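Local coordinates for protein cadherin-23 (Mus musculus, PDB 5UZ8) that probably serves as a calcium-dependent adhesion protein of hair-cell tip links, helping to carry mechanical force in hearing, at residues I12-E17 and P101-I106; V19-T24 and V107-N112; Y47-L52 and F84-S89; Y57-D62 and I69-V74; S145-L150 and K192-D197. One frame throughout, in Å; residues are numbered along the deposited sequence.

Contact 1: residues I12-E17 and P101-I106; sequences ITYYTE and PVYLEI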
# COMPACT_ATOMS: atom_id res chain seq x y z
N ILE A 12 -32.24 44.58 -1.71
CA ILE A 12 -31.40 43.41 -1.79
C ILE A 12 -31.62 42.71 -3.15
O ILE A 12 -32.76 42.50 -3.56
CB ILE A 12 -31.65 42.44 -0.60
CG1 ILE A 12 -30.68 41.27 -0.59
CG2 ILE A 12 -33.08 41.91 -0.58
CD1 ILE A 12 -29.25 41.69 -0.36
N THR A 13 -30.52 42.40 -3.85
CA THR A 13 -30.61 41.87 -5.21
C THR A 13 -30.87 40.37 -5.21
O THR A 13 -31.63 39.89 -6.03
CB THR A 13 -29.33 42.14 -6.02
OG1 THR A 13 -28.20 41.66 -5.28
CG2 THR A 13 -29.20 43.61 -6.29
N TYR A 14 -30.20 39.66 -4.31
CA TYR A 14 -30.36 38.22 -4.09
C TYR A 14 -29.87 37.89 -2.69
O TYR A 14 -29.12 38.68 -2.10
CB TYR A 14 -29.57 37.39 -5.13
CG TYR A 14 -28.08 37.67 -5.11
CD1 TYR A 14 -27.25 37.06 -4.17
CD2 TYR A 14 -27.48 38.52 -6.06
CE1 TYR A 14 -25.88 37.33 -4.14
CE2 TYR A 14 -26.11 38.76 -6.03
CZ TYR A 14 -25.33 38.16 -5.06
OH TYR A 14 -23.97 38.38 -4.99
N TYR A 15 -30.28 36.73 -2.17
CA TYR A 15 -29.76 36.21 -0.91
C TYR A 15 -28.75 35.10 -1.12
O TYR A 15 -28.84 34.33 -2.07
CB TYR A 15 -30.88 35.65 -0.05
CG TYR A 15 -31.92 36.64 0.42
CD1 TYR A 15 -31.66 37.48 1.49
CD2 TYR A 15 -33.19 36.66 -0.15
CE1 TYR A 15 -32.65 38.36 1.96
CE2 TYR A 15 -34.16 37.54 0.30
CZ TYR A 15 -33.89 38.38 1.35
OH TYR A 15 -34.88 39.24 1.81
N THR A 16 -27.78 35.00 -0.21
CA THR A 16 -26.88 33.87 -0.23
C THR A 16 -26.49 33.46 1.19
O THR A 16 -26.48 34.28 2.12
CB THR A 16 -25.65 34.14 -1.11
OG1 THR A 16 -24.91 32.92 -1.30
CG2 THR A 16 -24.74 35.22 -0.47
N GLU A 17 -26.18 32.17 1.36
CA GLU A 17 -25.72 31.65 2.62
C GLU A 17 -24.90 30.39 2.30
O GLU A 17 -25.18 29.68 1.32
CB GLU A 17 -26.96 31.31 3.46
CG GLU A 17 -26.90 31.47 4.94
CD GLU A 17 -26.60 32.87 5.45
OE1 GLU A 17 -27.45 33.79 5.41
OE2 GLU A 17 -25.49 33.03 5.95
N PRO A 101 -34.04 35.70 -6.07
CA PRO A 101 -33.25 34.47 -6.05
C PRO A 101 -32.52 34.25 -4.75
O PRO A 101 -32.10 35.22 -4.06
CB PRO A 101 -32.24 34.65 -7.20
CG PRO A 101 -32.53 35.95 -7.83
CD PRO A 101 -33.46 36.72 -6.97
N VAL A 102 -32.34 32.98 -4.44
CA VAL A 102 -31.50 32.54 -3.34
C VAL A 102 -30.44 31.59 -3.88
O VAL A 102 -30.74 30.71 -4.70
CB VAL A 102 -32.30 31.87 -2.19
CG1 VAL A 102 -31.37 31.43 -1.06
CG2 VAL A 102 -33.35 32.84 -1.63
N TYR A 103 -29.21 31.77 -3.40
CA TYR A 103 -28.08 30.93 -3.81
C TYR A 103 -27.42 30.37 -2.53
O TYR A 103 -26.73 31.10 -1.82
CB TYR A 103 -27.06 31.72 -4.63
CG TYR A 103 -27.61 32.44 -5.86
CD1 TYR A 103 -27.94 31.75 -7.02
CD2 TYR A 103 -27.78 33.82 -5.87
CE1 TYR A 103 -28.44 32.40 -8.14
CE2 TYR A 103 -28.30 34.47 -6.97
CZ TYR A 103 -28.62 33.77 -8.10
OH TYR A 103 -29.08 34.46 -9.20
N LEU A 104 -27.64 29.08 -2.26
CA LEU A 104 -27.00 28.45 -1.12
C LEU A 104 -25.73 27.75 -1.57
O LEU A 104 -25.76 26.85 -2.43
CB LEU A 104 -27.94 27.47 -0.40
CG LEU A 104 -29.26 28.04 0.10
CD1 LEU A 104 -30.08 26.91 0.72
CD2 LEU A 104 -29.05 29.18 1.07
N GLU A 105 -24.62 28.17 -0.98
CA GLU A 105 -23.28 27.71 -1.35
C GLU A 105 -22.95 26.50 -0.49
O GLU A 105 -22.78 26.62 0.72
CB GLU A 105 -22.28 28.84 -1.10
CG GLU A 105 -20.82 28.55 -1.44
CD GLU A 105 -19.95 29.80 -1.31
OE1 GLU A 105 -20.41 30.82 -0.77
OE2 GLU A 105 -18.82 29.77 -1.77
N ILE A 106 -22.90 25.33 -1.10
CA ILE A 106 -22.62 24.12 -0.33
C ILE A 106 -21.12 24.05 -0.00
O ILE A 106 -20.27 24.32 -0.85
CB ILE A 106 -23.13 22.85 -1.06
CG1 ILE A 106 -24.60 22.99 -1.46
CG2 ILE A 106 -22.98 21.63 -0.18
CD1 ILE A 106 -25.49 23.47 -0.33
O HOH W 1 -22.78 32.19 0.20
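Tyr-15 and Tyr-103 share the central backbone bond of a parallel strand pair, the pairing of the early and last strands, 15-20 and 97-107, of a cadherin repeat, that helps close its Greek-key beta sandwich. Tyr-103 N lies 2.9 Å from Tyr-15 O, and flanking bonds run from Tyr-15 N to Pro-101 O and from Glu-105 N to Glu-17 O. A side chain adds to this: with OG1 anti to its own backbone N (chi1 -170°), Thr-16 donates from OG1 to Tyr-103 O over 2.6 Å, and Tyr-103 O also takes a weak bond from Glu-17 N. On the face that carries Thr-16 and Tyr-103, the edge of the Tyr-103 ring meets the face of the Tyr-14 ring in an offset edge-to-face pair, with centroids 5.4 Å apart and planes at 75°; Tyr-103 CE2 comes within 3.7 Å of Tyr-14 CB. The other face is aliphatic at its base, where Leu-104 CD2 touches Glu-17 CB at 3.8 Å. Farther out, Tyr-15 turns its ring from the pair to rest on Ile-30 and Val-32, and its OH bonds to Lys-8 O. One water finishes the exposed face, donating to Thr-16 OG1 at 2.7 Å and to Glu-105 OE1 at 2.9 Å.

Contact 2: residues V19-T24 and V107-N112; sequences VLEGAT and VDINDN. With CA (calcium ion), chain J; CA (calcium ion), chain K; CA (calcium ion), chain I.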
# COMPACT_ATOMS: atom_id res chain seq x y z
N VAL A 19 -23.84 26.56 3.40
CA VAL A 19 -24.47 25.43 4.07
C VAL A 19 -23.47 24.28 4.05
O VAL A 19 -22.98 23.90 2.99
CB VAL A 19 -25.74 24.99 3.33
CG1 VAL A 19 -26.32 23.72 3.92
CG2 VAL A 19 -26.77 26.12 3.35
N LEU A 20 -23.21 23.71 5.21
CA LEU A 20 -22.34 22.51 5.25
C LEU A 20 -23.07 21.34 4.66
O LEU A 20 -24.21 21.04 5.04
CB LEU A 20 -21.94 22.16 6.68
CG LEU A 20 -21.16 23.20 7.46
CD1 LEU A 20 -21.05 22.76 8.92
CD2 LEU A 20 -19.78 23.39 6.87
N GLU A 21 -22.42 20.62 3.75
CA GLU A 21 -22.99 19.36 3.31
C GLU A 21 -23.28 18.47 4.52
O GLU A 21 -22.60 18.55 5.54
CB GLU A 21 -22.10 18.64 2.31
CG GLU A 21 -20.79 18.14 2.88
CD GLU A 21 -20.08 17.17 1.97
OE1 GLU A 21 -18.81 17.20 1.94
OE2 GLU A 21 -20.77 16.38 1.30
N GLY A 22 -24.35 17.68 4.43
CA GLY A 22 -24.76 16.81 5.50
C GLY A 22 -25.65 17.42 6.55
O GLY A 22 -26.05 16.71 7.49
N ALA A 23 -25.98 18.71 6.42
CA ALA A 23 -26.90 19.37 7.34
C ALA A 23 -28.16 18.52 7.43
O ALA A 23 -28.77 18.14 6.40
CB ALA A 23 -27.24 20.76 6.81
N THR A 24 -28.55 18.19 8.65
CA THR A 24 -29.66 17.24 8.84
C THR A 24 -31.01 17.88 8.48
O THR A 24 -31.20 19.10 8.61
CB THR A 24 -29.70 16.71 10.29
OG1 THR A 24 -29.59 17.81 11.21
CG2 THR A 24 -28.57 15.73 10.54
N VAL A 107 -20.81 23.68 1.24
CA VAL A 107 -19.43 23.66 1.74
C VAL A 107 -19.02 22.21 1.93
O VAL A 107 -19.74 21.43 2.57
CB VAL A 107 -19.34 24.38 3.07
CG1 VAL A 107 -17.93 24.31 3.65
CG2 VAL A 107 -19.77 25.83 2.89
N ASP A 108 -17.89 21.85 1.34
CA ASP A 108 -17.33 20.50 1.46
C ASP A 108 -16.91 20.25 2.90
O ASP A 108 -16.25 21.09 3.53
CB ASP A 108 -16.11 20.42 0.53
CG ASP A 108 -15.43 19.06 0.49
OD1 ASP A 108 -16.12 18.01 0.55
OD2 ASP A 108 -14.18 19.06 0.30
N ILE A 109 -17.23 19.07 3.40
CA ILE A 109 -16.62 18.54 4.64
C ILE A 109 -15.81 17.29 4.30
O ILE A 109 -15.98 16.69 3.24
CB ILE A 109 -17.68 18.22 5.75
CG1 ILE A 109 -18.44 16.94 5.46
CG2 ILE A 109 -18.61 19.41 5.97
CD1 ILE A 109 -19.53 16.58 6.47
N ASN A 110 -14.91 16.91 5.19
CA ASN A 110 -14.03 15.80 4.95
C ASN A 110 -14.72 14.49 5.33
O ASN A 110 -14.38 13.85 6.34
CB ASN A 110 -12.70 15.97 5.69
CG ASN A 110 -11.67 14.94 5.26
OD1 ASN A 110 -11.76 14.42 4.16
ND2 ASN A 110 -10.70 14.66 6.10
N ASP A 111 -15.66 14.07 4.47
CA ASP A 111 -16.46 12.88 4.72
C ASP A 111 -16.11 11.67 3.84
O ASP A 111 -16.81 10.65 3.89
CB ASP A 111 -17.98 13.19 4.69
CG ASP A 111 -18.48 13.78 3.36
OD1 ASP A 111 -17.69 14.28 2.53
OD2 ASP A 111 -19.72 13.82 3.19
N ASN A 112 -15.04 11.76 3.05
CA ASN A 112 -14.57 10.62 2.28
C ASN A 112 -13.13 10.26 2.66
O ASN A 112 -12.27 11.15 2.77
CB ASN A 112 -14.66 10.89 0.78
CG ASN A 112 -16.10 10.94 0.30
OD1 ASN A 112 -16.67 9.89 -0.03
ND2 ASN A 112 -16.71 12.12 0.35
CA CA J . -16.99 16.01 1.07
CA CA K . -20.32 14.04 0.92
CA CA I . -11.10 13.08 2.31
O HOH W 2 -19.68 11.82 0.43
O HOH W 3 -22.42 13.03 1.68
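Glu-21, just past the end of strand 15-20, crosses to residues 107-112, whose last five (108-112, DINDN) are the DXNDN motif of a calcium-binding cadherin linker. Glu-21 N first bonds Val-107 O at 3.0 Å. CB passes near that carbonyl oxygen and packs on Ile-106. With chi1 at 68°, Glu-21 CG sits between backbone N and carbonyl carbon, 3.7 Å from Ile-109 CG1, and the chain runs extended to the metals. CD lies to one side of two calcium ions, which its oxygens bridge. Glu-21 OE1 binds the calcium of chain J at 2.3 Å, and its anti lone pair receives Ile-109 N at 2.9 Å. Glu-21 OE2 binds the calcium of chain K at 2.4 Å and also hydrogen-bonds Tyr-76. Asp-111 comes from the opposite direction to bridge the same ions, its carboxylate turned 74° from that of Glu-21. Asp-108 OD1 and Ile-109 O also bind the chain J ion, as do Glu-77 and Asp-144, while Asp-108 OD2 bonds Ser-145. Cutting Ile-109 back to an alanine would probably open a gap beside Glu-21 CG and thin the packing on Leu-20 CD2. Asn-112 ND2 donates over 3.0 Å to a water bound to the chain K calcium.

Contact 3: residues Y47-L52 and F84-S89; sequences YTLLDL and FTVRAS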
# COMPACT_ATOMS: atom_id res chain seq x y z
N TYR A 47 -45.30 33.22 1.91
CA TYR A 47 -44.06 32.84 1.25
C TYR A 47 -44.23 31.49 0.59
O TYR A 47 -44.76 30.57 1.20
CB TYR A 47 -42.88 32.76 2.23
CG TYR A 47 -42.58 34.06 2.93
CD1 TYR A 47 -43.26 34.42 4.07
CD2 TYR A 47 -41.61 34.94 2.44
CE1 TYR A 47 -43.02 35.63 4.71
CE2 TYR A 47 -41.36 36.14 3.06
CZ TYR A 47 -42.04 36.48 4.21
OH TYR A 47 -41.77 37.66 4.84
N THR A 48 -43.79 31.40 -0.66
CA THR A 48 -43.63 30.12 -1.34
C THR A 48 -42.24 30.07 -1.99
O THR A 48 -41.60 31.12 -2.21
CB THR A 48 -44.71 29.94 -2.42
OG1 THR A 48 -44.66 31.03 -3.35
CG2 THR A 48 -46.11 29.88 -1.80
N LEU A 49 -41.79 28.85 -2.30
CA LEU A 49 -40.55 28.61 -3.04
C LEU A 49 -40.84 28.12 -4.45
O LEU A 49 -41.79 27.32 -4.65
CB LEU A 49 -39.71 27.56 -2.33
CG LEU A 49 -39.33 27.89 -0.88
CD1 LEU A 49 -38.27 26.90 -0.41
CD2 LEU A 49 -38.82 29.32 -0.73
N LEU A 50 -40.05 28.61 -5.42
CA LEU A 50 -40.17 28.25 -6.83
C LEU A 50 -38.85 27.85 -7.44
O LEU A 50 -37.80 28.26 -6.98
CB LEU A 50 -40.70 29.43 -7.64
CG LEU A 50 -42.08 29.92 -7.26
CD1 LEU A 50 -42.34 31.27 -7.92
CD2 LEU A 50 -43.11 28.90 -7.70
N ASP A 51 -38.92 27.04 -8.50
CA ASP A 51 -37.76 26.76 -9.33
C ASP A 51 -36.58 26.23 -8.53
O ASP A 51 -35.44 26.72 -8.65
CB ASP A 51 -37.36 28.01 -10.13
CG ASP A 51 -38.36 28.35 -11.24
OD1 ASP A 51 -38.95 27.43 -11.86
OD2 ASP A 51 -38.53 29.54 -11.53
N LEU A 52 -36.84 25.19 -7.73
CA LEU A 52 -35.77 24.57 -6.95
C LEU A 52 -34.81 23.86 -7.87
O LEU A 52 -35.21 22.93 -8.57
CB LEU A 52 -36.30 23.61 -5.90
CG LEU A 52 -36.76 24.29 -4.60
CD1 LEU A 52 -37.92 25.23 -4.87
CD2 LEU A 52 -37.14 23.21 -3.61
N PHE A 84 -32.82 28.63 -5.71
CA PHE A 84 -34.26 28.69 -5.79
C PHE A 84 -34.72 30.14 -5.72
O PHE A 84 -33.91 31.05 -5.56
CB PHE A 84 -34.93 27.83 -4.69
CG PHE A 84 -34.50 28.17 -3.31
CD1 PHE A 84 -33.31 27.66 -2.79
CD2 PHE A 84 -35.27 29.00 -2.51
CE1 PHE A 84 -32.92 27.95 -1.50
CE2 PHE A 84 -34.88 29.31 -1.21
CZ PHE A 84 -33.70 28.77 -0.71
N THR A 85 -36.01 30.31 -5.87
CA THR A 85 -36.65 31.60 -5.82
C THR A 85 -37.61 31.61 -4.65
O THR A 85 -38.35 30.64 -4.45
CB THR A 85 -37.43 31.79 -7.11
OG1 THR A 85 -36.52 31.90 -8.19
CG2 THR A 85 -38.28 33.03 -7.07
N VAL A 86 -37.62 32.71 -3.91
CA VAL A 86 -38.63 32.94 -2.89
C VAL A 86 -39.64 33.94 -3.44
O VAL A 86 -39.24 34.97 -3.98
CB VAL A 86 -38.02 33.53 -1.60
CG1 VAL A 86 -39.13 33.76 -0.59
CG2 VAL A 86 -36.97 32.61 -1.00
N ARG A 87 -40.92 33.60 -3.36
CA ARG A 87 -42.02 34.50 -3.72
C ARG A 87 -42.70 34.94 -2.45
O ARG A 87 -43.09 34.10 -1.66
CB ARG A 87 -43.03 33.79 -4.62
CG ARG A 87 -44.18 34.64 -5.11
CD ARG A 87 -45.12 33.84 -6.02
NE ARG A 87 -46.32 34.59 -6.39
CZ ARG A 87 -46.41 35.47 -7.40
NH1 ARG A 87 -45.36 35.76 -8.17
NH2 ARG A 87 -47.57 36.09 -7.64
N ALA A 88 -42.84 36.26 -2.27
CA ALA A 88 -43.53 36.84 -1.14
C ALA A 88 -44.77 37.54 -1.72
O ALA A 88 -44.62 38.47 -2.50
CB ALA A 88 -42.63 37.85 -0.45
N SER A 89 -45.96 37.06 -1.38
CA SER A 89 -47.21 37.56 -1.98
C SER A 89 -48.08 38.12 -0.86
O SER A 89 -48.16 37.53 0.21
CB SER A 89 -47.95 36.42 -2.68
OG SER A 89 -49.16 36.91 -3.28
O HOH W 4 -46.08 33.39 -2.34
O HOH W 5 -37.68 31.64 -10.58
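Tyr-47 starts the antiparallel pairing with residues 84-89 by setting ring atom CE2 4.1 Å from Ala-88 CB, while Val-86 CG1 lies at the ring edge; the tyrosine OH bonds Ala-34 N. Thr-48 forms a hydrogen-bonded pair with Arg-87, and on the outer face its OG1 rests 3.4 Å from Arg-87 CB, a water joining that hydroxyl to Arg-87 O. The arginine, extended as far as NE, runs alongside and ends in a salt bridge with Glu-99. Leu-49 turns inward: CD2 lies 3.8 Å from Val-86 CG2 and 4.0 Å from Phe-84 CE2. Leu-50 returns to the outer face, its backbone N and O both bonded to Thr-85. At Asp-51, OD2 accepts from a water that also meets Thr-85 OG1. Leu-52 then places CD1 4.0 Å from Phe-84 CB. Strand 46-53 is an outermost strand of its sheet; strand 81-89 lies between it and strand 97-107, and their inner side chains pack on strands 58-60, 28-35 and 6-7 of the facing sheet.

Contact 4: residues Y57-D62 and I69-V74; sequences YVQLED and IANRTV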
# COMPACT_ATOMS: atom_id res chain seq x y z
N TYR A 57 -34.13 19.49 -1.74
CA TYR A 57 -33.23 19.76 -0.64
C TYR A 57 -33.64 20.84 0.34
O TYR A 57 -33.04 20.94 1.43
CB TYR A 57 -31.82 20.05 -1.13
CG TYR A 57 -31.21 18.92 -1.96
CD1 TYR A 57 -30.51 17.87 -1.34
CD2 TYR A 57 -31.27 18.95 -3.33
CE1 TYR A 57 -29.93 16.87 -2.10
CE2 TYR A 57 -30.72 17.93 -4.09
CZ TYR A 57 -30.04 16.91 -3.46
OH TYR A 57 -29.47 15.92 -4.21
N VAL A 58 -34.64 21.66 -0.03
CA VAL A 58 -35.06 22.79 0.78
C VAL A 58 -36.57 22.94 0.81
O VAL A 58 -37.28 22.52 -0.12
CB VAL A 58 -34.45 24.12 0.27
CG1 VAL A 58 -32.96 24.00 0.05
CG2 VAL A 58 -35.11 24.57 -1.02
N GLN A 59 -37.07 23.51 1.90
CA GLN A 59 -38.48 23.85 2.00
C GLN A 59 -38.66 24.95 3.03
O GLN A 59 -37.83 25.10 3.94
CB GLN A 59 -39.31 22.62 2.39
CG GLN A 59 -39.02 22.11 3.80
CD GLN A 59 -39.60 20.74 4.01
OE1 GLN A 59 -39.11 19.78 3.47
NE2 GLN A 59 -40.67 20.66 4.81
N LEU A 60 -39.76 25.68 2.91
CA LEU A 60 -40.09 26.67 3.94
C LEU A 60 -40.56 25.86 5.14
O LEU A 60 -41.26 24.87 4.96
CB LEU A 60 -41.21 27.60 3.46
CG LEU A 60 -40.68 28.63 2.44
CD1 LEU A 60 -41.82 29.21 1.62
CD2 LEU A 60 -39.94 29.74 3.17
N GLU A 61 -40.18 26.26 6.35
CA GLU A 61 -40.79 25.66 7.55
C GLU A 61 -42.32 25.79 7.51
O GLU A 61 -43.05 24.79 7.71
CB GLU A 61 -40.25 26.28 8.81
CG GLU A 61 -40.74 25.62 10.09
CD GLU A 61 -39.90 26.07 11.24
OE1 GLU A 61 -38.94 25.33 11.60
OE2 GLU A 61 -40.12 27.22 11.69
N ASP A 62 -42.78 27.01 7.23
CA ASP A 62 -44.20 27.35 7.11
C ASP A 62 -44.38 28.49 6.10
O ASP A 62 -43.48 29.33 5.97
CB ASP A 62 -44.72 27.81 8.48
CG ASP A 62 -46.24 27.78 8.57
OD1 ASP A 62 -46.80 26.68 8.69
OD2 ASP A 62 -46.87 28.87 8.52
N ILE A 69 -35.57 25.55 5.59
CA ILE A 69 -34.93 24.43 6.27
C ILE A 69 -34.57 23.32 5.29
O ILE A 69 -35.11 23.24 4.18
CB ILE A 69 -35.80 23.87 7.41
CG1 ILE A 69 -37.08 23.20 6.85
CG2 ILE A 69 -36.16 24.97 8.40
CD1 ILE A 69 -38.05 22.64 7.88
N ALA A 70 -33.63 22.48 5.71
CA ALA A 70 -33.25 21.31 4.95
C ALA A 70 -34.39 20.26 4.85
O ALA A 70 -35.05 19.94 5.84
CB ALA A 70 -31.98 20.68 5.55
N ASN A 71 -34.58 19.76 3.63
CA ASN A 71 -35.43 18.64 3.33
C ASN A 71 -34.52 17.41 3.22
O ASN A 71 -34.11 16.91 4.25
CB ASN A 71 -36.31 18.92 2.11
CG ASN A 71 -37.29 17.81 1.80
OD1 ASN A 71 -37.42 16.84 2.55
ND2 ASN A 71 -38.04 17.98 0.71
N ARG A 72 -34.20 16.94 2.01
CA ARG A 72 -33.17 15.93 1.90
C ARG A 72 -31.82 16.53 2.28
O ARG A 72 -31.57 17.72 2.08
CB ARG A 72 -33.14 15.32 0.50
CG ARG A 72 -34.37 14.48 0.24
CD ARG A 72 -34.51 14.08 -1.21
NE ARG A 72 -35.69 13.26 -1.37
CZ ARG A 72 -36.95 13.70 -1.39
NH1 ARG A 72 -37.23 15.02 -1.32
NH2 ARG A 72 -37.94 12.80 -1.52
N THR A 73 -30.96 15.69 2.85
CA THR A 73 -29.59 16.14 3.10
C THR A 73 -28.82 16.24 1.79
O THR A 73 -28.98 15.42 0.90
CB THR A 73 -28.82 15.19 4.02
OG1 THR A 73 -28.86 13.86 3.48
CG2 THR A 73 -29.43 15.24 5.39
N VAL A 74 -28.00 17.27 1.70
CA VAL A 74 -27.22 17.55 0.49
C VAL A 74 -25.80 16.99 0.63
O VAL A 74 -25.25 16.96 1.74
CB VAL A 74 -27.21 19.06 0.18
CG1 VAL A 74 -26.31 19.84 1.14
CG2 VAL A 74 -26.83 19.33 -1.26
O HOH W 6 -30.46 20.07 2.33
O HOH W 7 -37.62 20.18 -1.31
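Tyr-57 packs its ring into the bend made by Arg-72, Thr-73 and Val-74, the tight part of the contact. Two carbonyl oxygens come up to the ring edge near its plane, Arg-72 O 3.6 Å from Tyr-57 CD1 and Thr-73 O 3.5 Å from Tyr-57 CE1, while Val-74 CG2 lies over one face. Beyond the bend the ring touches Val-79 and Leu-82. An alanine in place of Tyr-57 would probably open a gap beside Val-74 and leave the carbonyl oxygens of Arg-72 and Thr-73 without the ring edge. The backbone adds Asn-71 N to Tyr-57 O at 2.9 Å, a straight bond (175° at the hydrogen) reaching the oxygen from above the carbonyl plane. Gln-59 and Ile-69 bond each other both ways, with Ile-69 N 2.8 Å from Gln-59 O.

The looser side carries polar chains. Gln-59 CG lies 3.8 Å from Ile-69 CG1, but its amide, nearly perpendicular to that of Asn-71 (86°), makes no hydrogen bond with it. Asn-71 ND2 instead donates to a water that bonds Val-58 O, and Glu-61 forms a salt bridge with Lys-67. Strands 58-60 and 66-70 form a beta hairpin, D and E of the cadherin fold, before the bend at 71-74.

Contact 5: residues S145-L150 and K192-D197; sequences SGNFAL and KDNPGD. With CA (calcium ion), chain I.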
# COMPACT_ATOMS: atom_id res chain seq x y z
N SER A 145 -12.73 17.58 -1.86
CA SER A 145 -12.12 18.66 -2.59
C SER A 145 -11.04 19.37 -1.76
O SER A 145 -11.01 19.29 -0.53
CB SER A 145 -13.19 19.63 -3.07
OG SER A 145 -14.05 18.94 -4.01
N GLY A 146 -10.15 20.05 -2.46
CA GLY A 146 -9.14 20.86 -1.80
C GLY A 146 -8.30 20.01 -0.85
O GLY A 146 -7.96 18.91 -1.19
N ASN A 147 -7.96 20.57 0.30
CA ASN A 147 -7.07 19.88 1.27
C ASN A 147 -7.63 18.54 1.74
O ASN A 147 -6.87 17.61 1.99
CB ASN A 147 -6.74 20.74 2.48
CG ASN A 147 -5.34 20.48 2.99
OD1 ASN A 147 -4.39 20.81 2.28
ND2 ASN A 147 -5.19 19.89 4.19
N PHE A 148 -8.95 18.46 1.83
CA PHE A 148 -9.61 17.24 2.23
C PHE A 148 -9.43 16.07 1.28
O PHE A 148 -9.73 14.92 1.65
CB PHE A 148 -11.11 17.53 2.42
CG PHE A 148 -11.44 18.49 3.51
CD1 PHE A 148 -10.58 18.71 4.60
CD2 PHE A 148 -12.68 19.11 3.52
CE1 PHE A 148 -10.94 19.56 5.63
CE2 PHE A 148 -13.05 19.95 4.55
CZ PHE A 148 -12.18 20.19 5.61
N ALA A 149 -8.94 16.33 0.06
CA ALA A 149 -8.68 15.27 -0.93
C ALA A 149 -7.19 15.13 -1.29
O ALA A 149 -6.84 14.33 -2.19
CB ALA A 149 -9.50 15.53 -2.19
N LEU A 150 -6.32 15.87 -0.60
CA LEU A 150 -4.89 15.70 -0.75
C LEU A 150 -4.47 14.53 0.12
O LEU A 150 -4.92 14.43 1.25
CB LEU A 150 -4.12 16.94 -0.34
CG LEU A 150 -4.38 18.17 -1.20
CD1 LEU A 150 -3.48 19.31 -0.76
CD2 LEU A 150 -4.12 17.82 -2.67
N LYS A 192 -3.36 8.98 3.99
CA LYS A 192 -4.01 9.84 4.98
C LYS A 192 -4.29 11.19 4.32
O LYS A 192 -3.39 11.81 3.73
CB LYS A 192 -3.14 9.95 6.22
CG LYS A 192 -3.70 10.78 7.36
CD LYS A 192 -2.68 10.90 8.52
CE LYS A 192 -2.19 9.57 9.04
NZ LYS A 192 -1.45 9.70 10.34
N ASP A 193 -5.53 11.64 4.38
CA ASP A 193 -5.91 12.87 3.72
C ASP A 193 -5.67 14.09 4.61
O ASP A 193 -5.16 13.95 5.71
CB ASP A 193 -7.36 12.77 3.18
CG ASP A 193 -8.40 12.80 4.27
OD1 ASP A 193 -8.10 13.18 5.43
OD2 ASP A 193 -9.56 12.48 3.93
N ASN A 194 -6.04 15.27 4.11
CA ASN A 194 -6.12 16.51 4.88
C ASN A 194 -4.81 16.87 5.61
O ASN A 194 -4.80 17.04 6.84
CB ASN A 194 -7.34 16.46 5.85
CG ASN A 194 -7.70 17.81 6.45
OD1 ASN A 194 -7.33 18.87 5.94
ND2 ASN A 194 -8.46 17.76 7.56
N PRO A 195 -3.70 16.93 4.86
CA PRO A 195 -2.41 17.14 5.50
C PRO A 195 -2.33 18.45 6.28
O PRO A 195 -2.95 19.45 5.93
CB PRO A 195 -1.41 17.08 4.31
CG PRO A 195 -2.23 17.52 3.13
CD PRO A 195 -3.59 16.89 3.39
N GLY A 196 -1.62 18.39 7.40
CA GLY A 196 -1.41 19.53 8.25
C GLY A 196 -2.51 19.78 9.28
O GLY A 196 -2.31 20.54 10.21
N ASP A 197 -3.68 19.16 9.12
CA ASP A 197 -4.79 19.42 10.06
C ASP A 197 -4.57 18.50 11.28
O ASP A 197 -3.67 17.65 11.30
CB ASP A 197 -6.13 19.18 9.33
CG ASP A 197 -7.34 19.88 9.99
OD1 ASP A 197 -7.25 20.36 11.15
OD2 ASP A 197 -8.42 19.94 9.35
CA CA I . -11.10 13.08 2.31
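Side-chain amides make the short, well-directed hydrogen bonds between Asn-147 and the turn at 194-197. Asn-147 ND2 spends both hydrogens there, one on Asn-194 OD1 at 2.9 Å and one on Pro-195 O at 2.9 Å; both acceptors lie in its amide plane, which fixes that group against rotation. Asn-194 ND2 in turn donates to Asp-197 OD2 at 2.8 Å and to Asn-201 O, so its amide is held from both ends. Among backbone atoms the bonds are softer: Asn-194 N is divided between Asn-147 O and Leu-150 O, each bond weak, and Asp-193 CA makes a CA-H...O contact with Leu-150 O at 3.1 Å.

Packing is carried by two pairs. Phe-148 and Asn-194 lie side by side with ring and amide nearly perpendicular (88°), Asn-194 CG meeting the ring edge in plane, 3.5 Å from Phe-148 CD1. Leu-150 CB rests on Pro-195 CD at 3.8 Å.

Metal coordination supplies the third kind. Phe-148 O binds the calcium of chain I at 2.4 Å and Asp-193 OD2 binds it at 2.3 Å. A chi1 of 71° folds Asp-193 back over its own backbone and brings its carboxylate to the ion, while OD1 accepts from Arg-203 N and so steadies the group. Asn-110, Asn-112, Asp-142 and Asp-144 supply the other protein ligands, an arrangement characteristic of the calcium-bound linker between successive cadherin repeats.

In the fold
Four of the five contacts gather in or at the edge of the first repeat, and their chemistry follows their place. Contacts 1 and 3 lie in one sheet, joined by a backbone bond between Val-102 and Phe-84; contact 1 is largely a surface pairing, contact 3 partly buried with aliphatic and aromatic groups inside. Contact 4 belongs to the facing sheet and closes the sandwich through Leu-60 against Leu-49 and Val-58 against Leu-104. Contact 2 continues the strand pair of contact 1 and adds carboxylates and calcium. Contact 5, in the next repeat, meets contact 2 through Asp-108 with Ser-145 and through one shared calcium, some 37 Å between centres from contact 3.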